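Local coordinates for protein T-box transcription factor TBX21 (Mus musculus, PDB 5T1J) that binds specific DNA sequences through its T-box domain and, as a lineage-defining transcription factor, starts Th1 development while repressing the Th2 and Th17 programs, at residues L54-L68 with G93-A107. Sequence-based numbering, arbitrary orientation.
Sequences LEPTSHYRMFVDVVL and GNRLYVHPDSPNTGA
In the p53-like beta fold of the T-box DNA-binding domain, strand 59-68 pairs antiparallel with strand 96-98, and the chain returns to its flank at Asn104 and Thr105 after a type I turn from His99 to Ser102. Val64 and Tyr97 form a hydrogen-bonded pair: Tyr97 N donates to Val64 O and Val64 N to Tyr97 O, both at 2.7 Å. Beside them His99 N donates to Met62 O at 3.0 Å. On the face carrying Phe63 and Val98, the Phe63 CG lies between its backbone N and carbonyl carbon (chi1 70°), which turns ring atoms CD1 and CE1 toward CG and CD2 of Leu96, while Phe63 CB rests on Val98 CB at 3.8 Å. The ring of His148, from strand 142-151, stacks with that of Phe63, and Arg146 forms a salt bridge with Asp65. The extended Arg61 chain carries its guanidinium to Pro103 CG, which lies over one face, and to Val98 CG2 at the edge; Leu96 of the second subunit also packs on Arg61. At the start of helix 106-111, Gly106 N donates to Ser58 O, and Gly106 CA meets the edge of the Tyr60 ring, 3.3 Å from CE2.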
ATOM      1  N   LEU A  54      20.034   5.930  -7.687  1.00133.70           N
ATOM      2  CA  LEU A  54      19.357   6.821  -6.761  1.00180.29           C
ATOM      3  C   LEU A  54      20.393   7.699  -6.002  1.00181.76           C
ATOM      4  O   LEU A  54      21.592   7.386  -5.999  1.00154.80           O
ATOM      5  CB  LEU A  54      18.448   5.967  -5.857  1.00139.29           C
ATOM      6  CG  LEU A  54      19.058   4.873  -4.978  1.00116.94           C
ATOM      7  CD1 LEU A  54      19.724   5.584  -3.803  1.00117.68           C
ATOM      8  CD2 LEU A  54      18.057   3.810  -4.504  1.00114.84           C
ATOM      9  N   GLU A  55      19.934   8.784  -5.365  1.00132.07           N
ATOM     10  CA  GLU A  55      20.805   9.655  -4.543  1.00132.04           C
ATOM     11  C   GLU A  55      20.660   9.416  -3.028  1.00150.25           C
ATOM     12  O   GLU A  55      19.556   9.215  -2.529  1.00152.90           O
ATOM     13  CB  GLU A  55      20.570  11.137  -4.889  1.00155.06           C
ATOM     14  CG  GLU A  55      19.292  11.433  -5.660  1.00144.00           C
ATOM     15  CD  GLU A  55      19.388  12.727  -6.451  1.00153.60           C
ATOM     16  OE1 GLU A  55      20.465  13.368  -6.437  1.00193.80           O
ATOM     17  OE2 GLU A  55      18.389  13.093  -7.104  1.00164.72           O
ATOM     18  N   PRO A  56      21.791   9.470  -2.295  1.00136.73           N
ATOM     19  CA  PRO A  56      21.929   8.965  -0.921  1.00144.83           C
ATOM     20  C   PRO A  56      21.049   9.641   0.112  1.00150.74           C
ATOM     21  O   PRO A  56      20.431   8.954   0.922  1.00139.56           O
ATOM     22  CB  PRO A  56      23.400   9.248  -0.582  1.00150.56           C
ATOM     23  CG  PRO A  56      24.070   9.524  -1.873  1.00152.31           C
ATOM     24  CD  PRO A  56      23.028  10.130  -2.750  1.00128.21           C
ATOM     25  N   THR A  57      21.000  10.970   0.081  1.00137.79           N
ATOM     26  CA  THR A  57      20.290  11.735   1.098  1.00136.78           C
ATOM     27  C   THR A  57      18.921  12.203   0.603  1.00176.78           C
ATOM     28  O   THR A  57      18.222  12.948   1.290  1.00152.43           O
ATOM     29  CB  THR A  57      21.132  12.931   1.533  1.00166.43           C
ATOM     30  OG1 THR A  57      21.363  13.787   0.410  1.00156.22           O
ATOM     31  CG2 THR A  57      22.441  12.463   2.152  1.00180.93           C
ATOM     32  N   SER A  58      18.563  11.772  -0.605  1.00158.15           N
ATOM     33  CA  SER A  58      17.171  11.689  -1.031  1.00149.47           C
ATOM     34  C   SER A  58      16.575  10.421  -0.407  1.00138.26           C
ATOM     35  O   SER A  58      17.316   9.587   0.100  1.00140.36           O
ATOM     36  CB  SER A  58      17.070  11.660  -2.559  1.00122.15           C
ATOM     37  OG  SER A  58      17.917  12.640  -3.135  1.00111.94           O
ATOM     38  N   HIS A  59      15.257  10.262  -0.423  1.00137.12           N
ATOM     39  CA  HIS A  59      14.691   8.972  -0.026  1.00132.51           C
ATOM     40  C   HIS A  59      13.412   8.617  -0.789  1.00131.87           C
ATOM     41  O   HIS A  59      12.777   9.484  -1.396  1.00113.61           O
ATOM     42  CB  HIS A  59      14.432   8.919   1.487  1.00146.01           C
ATOM     43  CG  HIS A  59      13.749  10.132   2.048  1.00129.03           C
ATOM     44  ND1 HIS A  59      14.353  10.957   2.970  1.00109.38           N
ATOM     45  CD2 HIS A  59      12.516  10.649   1.829  1.00133.84           C
ATOM     46  CE1 HIS A  59      13.525  11.934   3.293  1.00150.65           C
ATOM     47  NE2 HIS A  59      12.403  11.771   2.616  1.00157.05           N
ATOM     48  N   TYR A  60      13.045   7.330  -0.759  1.00104.18           N
ATOM     49  CA  TYR A  60      12.127   6.782  -1.771  1.00102.20           C
ATOM     50  C   TYR A  60      11.151   5.692  -1.258  1.00100.60           C
ATOM     51  O   TYR A  60      11.422   5.028  -0.253  1.00 99.92           O
ATOM     52  CB  TYR A  60      12.951   6.200  -2.914  1.00102.29           C
ATOM     53  CG  TYR A  60      14.204   6.967  -3.351  1.00103.87           C
ATOM     54  CD1 TYR A  60      14.197   7.765  -4.481  1.00105.11           C
ATOM     55  CD2 TYR A  60      15.411   6.816  -2.679  1.00112.10           C
ATOM     56  CE1 TYR A  60      15.329   8.422  -4.910  1.00106.67           C
ATOM     57  CE2 TYR A  60      16.552   7.480  -3.099  1.00108.02           C
ATOM     58  CZ  TYR A  60      16.504   8.280  -4.217  1.00107.02           C
ATOM     59  OH  TYR A  60      17.640   8.936  -4.633  1.00121.00           O
ATOM     60  N   ARG A  61      10.034   5.500  -1.967  1.00 96.13           N
ATOM     61  CA  ARG A  61       9.051   4.463  -1.617  1.00 94.78           C
ATOM     62  C   ARG A  61       9.285   3.138  -2.373  1.00104.34           C
ATOM     63  O   ARG A  61       9.422   3.120  -3.608  1.00113.76           O
ATOM     64  CB  ARG A  61       7.612   4.934  -1.871  1.00 94.94           C
ATOM     65  CG  ARG A  61       6.820   4.836  -0.589  1.00 95.70           C
ATOM     66  CD  ARG A  61       5.347   5.335  -0.604  1.00 94.86           C
ATOM     67  NE  ARG A  61       4.816   5.512   0.775  1.00 94.88           N
ATOM     68  CZ  ARG A  61       4.872   4.595   1.748  1.00105.42           C
ATOM     69  NH1 ARG A  61       5.405   3.400   1.535  1.00 92.92           N
ATOM     70  NH2 ARG A  61       4.366   4.851   2.935  1.00123.23           N
ATOM     71  N   MET A  62       9.357   2.030  -1.636  1.00 99.02           N
ATOM     72  CA  MET A  62       9.450   0.731  -2.294  1.00 97.30           C
ATOM     73  C   MET A  62       8.408  -0.269  -1.810  1.00 96.15           C
ATOM     74  O   MET A  62       8.505  -0.869  -0.722  1.00 95.61           O
ATOM     75  CB  MET A  62      10.858   0.180  -2.122  1.00102.71           C
ATOM     76  CG  MET A  62      11.753   0.541  -3.291  1.00 98.24           C
ATOM     77  SD  MET A  62      13.494   0.315  -2.912  1.00167.91           S
ATOM     78  CE  MET A  62      14.249   0.670  -4.506  1.00 99.98           C
ATOM     79  N   PHE A  63       7.420  -0.449  -2.672  1.00 87.34           N
ATOM     80  CA  PHE A  63       6.383  -1.420  -2.469  1.00 86.40           C
ATOM     81  C   PHE A  63       6.288  -2.257  -3.738  1.00 86.00           C
ATOM     82  O   PHE A  63       6.691  -1.817  -4.830  1.00 86.64           O
ATOM     83  CB  PHE A  63       5.045  -0.754  -2.173  1.00 86.71           C
ATOM     84  CG  PHE A  63       4.436  -0.029  -3.360  1.00 87.46           C
ATOM     85  CD1 PHE A  63       3.222  -0.428  -3.896  1.00 87.25           C
ATOM     86  CD2 PHE A  63       5.061   1.092  -3.906  1.00 88.54           C
ATOM     87  CE1 PHE A  63       2.656   0.260  -4.975  1.00 88.13           C
ATOM     88  CE2 PHE A  63       4.491   1.780  -4.984  1.00 89.42           C
ATOM     89  CZ  PHE A  63       3.278   1.358  -5.511  1.00 89.21           C
ATOM     90  N   VAL A  64       5.698  -3.438  -3.618  1.00 91.02           N
ATOM     91  CA  VAL A  64       5.564  -4.235  -4.791  1.00 90.71           C
ATOM     92  C   VAL A  64       4.102  -4.559  -4.855  1.00 90.40           C
ATOM     93  O   VAL A  64       3.441  -4.655  -3.824  1.00 90.12           O
ATOM     94  CB  VAL A  64       6.448  -5.535  -4.739  1.00 90.01           C
ATOM     95  CG1 VAL A  64       5.693  -6.721  -4.099  1.00 89.08           C
ATOM     96  CG2 VAL A  64       6.859  -5.942  -6.095  1.00 90.18           C
ATOM     97  N   ASP A  65       3.589  -4.634  -6.071  1.00103.73           N
ATOM     98  CA  ASP A  65       2.242  -5.079  -6.307  1.00103.54           C
ATOM     99  C   ASP A  65       2.270  -6.149  -7.460  1.00103.19           C
ATOM    100  O   ASP A  65       3.073  -6.047  -8.419  1.00106.78           O
ATOM    101  CB  ASP A  65       1.353  -3.889  -6.590  1.00104.52           C
ATOM    102  CG  ASP A  65       1.509  -3.376  -7.976  1.00105.36           C
ATOM    103  OD1 ASP A  65       2.636  -3.421  -8.489  1.00105.45           O
ATOM    104  OD2 ASP A  65       0.502  -2.963  -8.575  1.00106.05           O
ATOM    105  N   VAL A  66       1.475  -7.214  -7.318  1.00103.54           N
ATOM    106  CA  VAL A  66       1.350  -8.233  -8.343  1.00103.29           C
ATOM    107  C   VAL A  66       0.142  -8.010  -9.267  1.00103.91           C
ATOM    108  O   VAL A  66      -1.014  -8.233  -8.883  1.00103.85           O
ATOM    109  CB  VAL A  66       1.266  -9.626  -7.693  1.00102.34           C
ATOM    110  CG1 VAL A  66       0.150  -9.679  -6.659  1.00102.18           C
ATOM    111  CG2 VAL A  66       1.090 -10.715  -8.755  1.00102.86           C
ATOM    112  N   VAL A  67       0.407  -7.529 -10.478  1.00106.12           N
ATOM    113  CA  VAL A  67      -0.649  -7.302 -11.461  1.00103.78           C
ATOM    114  C   VAL A  67      -0.989  -8.611 -12.190  1.00103.39           C
ATOM    115  O   VAL A  67      -0.139  -9.490 -12.328  1.00108.55           O
ATOM    116  CB  VAL A  67      -0.235  -6.214 -12.461  1.00120.48           C
ATOM    117  CG1 VAL A  67       1.105  -6.540 -13.055  1.00125.70           C
ATOM    118  CG2 VAL A  67      -1.286  -6.024 -13.549  1.00107.83           C
ATOM    119  N   LEU A  68      -2.246  -8.749 -12.612  1.00106.57           N
ATOM    120  CA  LEU A  68      -2.757  -9.932 -13.316  1.00114.91           C
ATOM    121  C   LEU A  68      -2.550  -9.894 -14.838  1.00120.66           C
ATOM    122  O   LEU A  68      -3.071  -9.013 -15.534  1.00110.68           O
ATOM    123  CB  LEU A  68      -4.237 -10.068 -12.973  1.00104.80           C
ATOM    124  CG  LEU A  68      -5.119 -11.194 -13.424  1.00109.88           C
ATOM    125  CD1 LEU A  68      -6.218 -11.318 -12.403  1.00100.65           C
ATOM    126  CD2 LEU A  68      -5.689 -10.784 -14.751  1.00117.68           C
ATOM    127  N   GLY A  93      -6.217  -8.147 -11.087  1.00189.00           N
ATOM    128  CA  GLY A  93      -5.937  -8.356  -9.672  1.00156.35           C
ATOM    129  C   GLY A  93      -4.664  -7.831  -9.050  1.00135.14           C
ATOM    130  O   GLY A  93      -3.599  -7.837  -9.692  1.00130.15           O
ATOM    131  N   ASN A  94      -4.773  -7.419  -7.784  1.00 84.99           N
ATOM    132  CA  ASN A  94      -3.591  -6.992  -7.034  1.00100.55           C
ATOM    133  C   ASN A  94      -3.902  -6.663  -5.567  1.00125.62           C
ATOM    134  O   ASN A  94      -5.062  -6.541  -5.189  1.00156.46           O
ATOM    135  CB  ASN A  94      -2.981  -5.751  -7.699  1.00160.55           C
ATOM    136  CG  ASN A  94      -1.571  -5.473  -7.251  1.00206.84           C
ATOM    137  OD1 ASN A  94      -1.316  -5.199  -6.084  1.00186.71           O
ATOM    138  ND2 ASN A  94      -0.660  -5.442  -8.205  1.00175.22           N
ATOM    139  N   ARG A  95      -2.851  -6.480  -4.774  1.00211.84           N
ATOM    140  CA  ARG A  95      -2.897  -5.869  -3.438  1.00185.24           C
ATOM    141  C   ARG A  95      -1.487  -5.478  -3.157  1.00144.29           C
ATOM    142  O   ARG A  95      -0.547  -6.261  -3.460  1.00108.16           O
ATOM    143  CB  ARG A  95      -3.392  -6.756  -2.286  1.00108.86           C
ATOM    144  CG  ARG A  95      -4.824  -7.106  -2.333  1.00 92.75           C
ATOM    145  CD  ARG A  95      -5.599  -6.815  -1.066  1.00123.44           C
ATOM    146  NE  ARG A  95      -6.954  -7.344  -1.208  1.00112.00           N
ATOM    147  CZ  ARG A  95      -7.736  -7.272  -2.299  1.00 96.04           C
ATOM    148  NH1 ARG A  95      -7.381  -6.584  -3.376  1.00 90.21           N
ATOM    149  NH2 ARG A  95      -8.935  -7.860  -2.296  1.00 84.27           N
ATOM    150  N   LEU A  96      -1.324  -4.212  -2.777  1.00 92.03           N
ATOM    151  CA  LEU A  96       0.015  -3.703  -2.614  1.00 86.22           C
ATOM    152  C   LEU A  96       0.731  -4.391  -1.445  1.00 85.54           C
ATOM    153  O   LEU A  96       0.089  -4.870  -0.501  1.00 85.35           O
ATOM    154  CB  LEU A  96      -0.008  -2.190  -2.472  1.00 87.28           C
ATOM    155  CG  LEU A  96      -0.048  -1.438  -3.808  1.00 88.07           C
ATOM    156  CD1 LEU A  96      -1.131  -1.897  -4.747  1.00106.98           C
ATOM    157  CD2 LEU A  96      -0.209   0.034  -3.560  1.00 89.26           C
ATOM    158  N   TYR A  97       2.060  -4.440  -1.539  1.00 79.25           N
ATOM    159  CA  TYR A  97       2.923  -4.822  -0.435  1.00 78.93           C
ATOM    160  C   TYR A  97       4.152  -3.933  -0.368  1.00 79.46           C
ATOM    161  O   TYR A  97       5.134  -4.189  -1.125  1.00 79.37           O
ATOM    162  CB  TYR A  97       3.376  -6.272  -0.554  1.00 78.10           C
ATOM    163  CG  TYR A  97       4.063  -6.807   0.687  1.00 77.89           C
ATOM    164  CD1 TYR A  97       3.348  -7.509   1.650  1.00 77.67           C
ATOM    165  CD2 TYR A  97       5.433  -6.613   0.892  1.00 78.10           C
ATOM    166  CE1 TYR A  97       3.975  -8.010   2.773  1.00 77.65           C
ATOM    167  CE2 TYR A  97       6.066  -7.103   2.013  1.00 78.09           C
ATOM    168  CZ  TYR A  97       5.333  -7.802   2.954  1.00 77.87           C
ATOM    169  OH  TYR A  97       5.942  -8.302   4.077  1.00 78.02           O
ATOM    170  N   VAL A  98       4.098  -2.968   0.567  1.00 81.27           N
ATOM    171  CA  VAL A  98       5.188  -2.070   0.926  1.00 81.93           C
ATOM    172  C   VAL A  98       6.210  -2.742   1.842  1.00 81.65           C
ATOM    173  O   VAL A  98       5.834  -3.362   2.846  1.00 81.35           O
ATOM    174  CB  VAL A  98       4.614  -0.738   1.651  1.00 82.86           C
ATOM    175  CG1 VAL A  98       3.531  -1.068   2.655  1.00 82.72           C
ATOM    176  CG2 VAL A  98       5.702   0.112   2.353  1.00 83.59           C
ATOM    177  N   HIS A  99       7.490  -2.616   1.497  1.00 91.29           N
ATOM    178  CA  HIS A  99       8.600  -3.148   2.287  1.00 91.31           C
ATOM    179  C   HIS A  99       8.489  -2.858   3.783  1.00 91.68           C
ATOM    180  O   HIS A  99       8.151  -1.721   4.181  1.00 92.36           O
ATOM    181  CB  HIS A  99       9.911  -2.597   1.709  1.00 91.99           C
ATOM    182  CG  HIS A  99      11.121  -3.377   2.114  1.00 92.03           C
ATOM    183  ND1 HIS A  99      11.249  -3.966   3.354  1.00 91.93           N
ATOM    184  CD2 HIS A  99      12.164  -3.839   1.374  1.00100.23           C
ATOM    185  CE1 HIS A  99      12.368  -4.666   3.396  1.00100.52           C
ATOM    186  NE2 HIS A  99      12.941  -4.618   2.201  1.00116.95           N
ATOM    187  N   PRO A 100       8.708  -3.875   4.643  1.00 90.33           N
ATOM    188  CA  PRO A 100       8.614  -3.544   6.079  1.00 90.89           C
ATOM    189  C   PRO A 100       9.409  -2.310   6.543  1.00 91.95           C
ATOM    190  O   PRO A 100       8.932  -1.596   7.439  1.00 92.54           O
ATOM    191  CB  PRO A 100       9.182  -4.800   6.749  1.00 90.66           C
ATOM    192  CG  PRO A 100       8.816  -5.883   5.850  1.00 89.74           C
ATOM    193  CD  PRO A 100       8.863  -5.320   4.447  1.00 89.59           C
ATOM    194  N   ASP A 101      10.529  -2.039   5.861  1.00104.92           N
ATOM    195  CA  ASP A 101      11.456  -0.948   6.170  1.00104.88           C
ATOM    196  C   ASP A 101      11.441   0.186   5.119  1.00100.82           C
ATOM    197  O   ASP A 101      12.501   0.678   4.704  1.00103.07           O
ATOM    198  CB  ASP A 101      12.866  -1.520   6.302  1.00101.38           C
ATOM    199  CG  ASP A 101      12.973  -2.573   7.394  1.00100.34           C
ATOM    200  OD1 ASP A 101      13.721  -3.562   7.175  1.00 94.74           O
ATOM    201  OD2 ASP A 101      12.281  -2.439   8.435  1.00 95.06           O
ATOM    202  N   SER A 102      10.228   0.564   4.689  1.00104.44           N
ATOM    203  CA  SER A 102       9.955   1.726   3.821  1.00103.28           C
ATOM    204  C   SER A 102       9.016   2.720   4.505  1.00122.76           C
ATOM    205  O   SER A 102       8.050   2.309   5.149  1.00134.64           O
ATOM    206  CB  SER A 102       9.333   1.278   2.491  1.00104.29           C
ATOM    207  OG  SER A 102       8.806   2.367   1.735  1.00103.30           O
ATOM    208  N   PRO A 103       9.238   4.030   4.292  1.00106.67           N
ATOM    209  CA  PRO A 103      10.260   4.603   3.406  1.00112.82           C
ATOM    210  C   PRO A 103      11.596   4.648   4.083  1.00113.36           C
ATOM    211  O   PRO A 103      11.626   4.593   5.328  1.00117.34           O
ATOM    212  CB  PRO A 103       9.766   6.034   3.167  1.00108.51           C
ATOM    213  CG  PRO A 103       8.357   6.057   3.686  1.00109.95           C
ATOM    214  CD  PRO A 103       8.355   5.078   4.818  1.00107.43           C
ATOM    215  N   ASN A 104      12.663   4.871   3.316  1.00106.60           N
ATOM    216  CA  ASN A 104      13.972   4.912   3.945  1.00107.35           C
ATOM    217  C   ASN A 104      14.994   5.494   2.957  1.00108.40           C
ATOM    218  O   ASN A 104      14.755   5.494   1.746  1.00118.99           O
ATOM    219  CB  ASN A 104      14.355   3.485   4.375  1.00106.43           C
ATOM    220  CG  ASN A 104      15.526   3.453   5.292  1.00107.27           C
ATOM    221  OD1 ASN A 104      16.467   4.219   5.129  1.00108.49           O
ATOM    222  ND2 ASN A 104      15.499   2.535   6.262  1.00106.77           N
ATOM    223  N   THR A 105      16.135   5.955   3.469  1.00112.88           N
ATOM    224  CA  THR A 105      17.099   6.722   2.667  1.00135.47           C
ATOM    225  C   THR A 105      17.562   5.961   1.429  1.00132.16           C
ATOM    226  O   THR A 105      17.572   4.730   1.412  1.00162.42           O
ATOM    227  CB  THR A 105      18.338   7.158   3.486  1.00133.39           C
ATOM    228  OG1 THR A 105      19.108   8.083   2.710  1.00115.63           O
ATOM    229  CG2 THR A 105      19.217   5.984   3.839  1.00109.86           C
ATOM    230  N   GLY A 106      17.905   6.702   0.383  1.00132.15           N
ATOM    231  CA  GLY A 106      18.428   6.100  -0.821  1.00126.34           C
ATOM    232  C   GLY A 106      19.579   5.171  -0.533  1.00134.80           C
ATOM    233  O   GLY A 106      19.623   4.052  -1.043  1.00130.06           O
ATOM    234  N   ALA A 107      20.492   5.613   0.322  1.00141.29           N
ATOM    235  CA  ALA A 107      21.621   4.777   0.682  1.00117.47           C
ATOM    236  C   ALA A 107      21.133   3.478   1.317  1.00120.00           C
ATOM    237  O   ALA A 107      21.689   2.409   1.046  1.00155.61           O
ATOM    238  CB  ALA A 107      22.545   5.510   1.624  1.00152.25           C
TER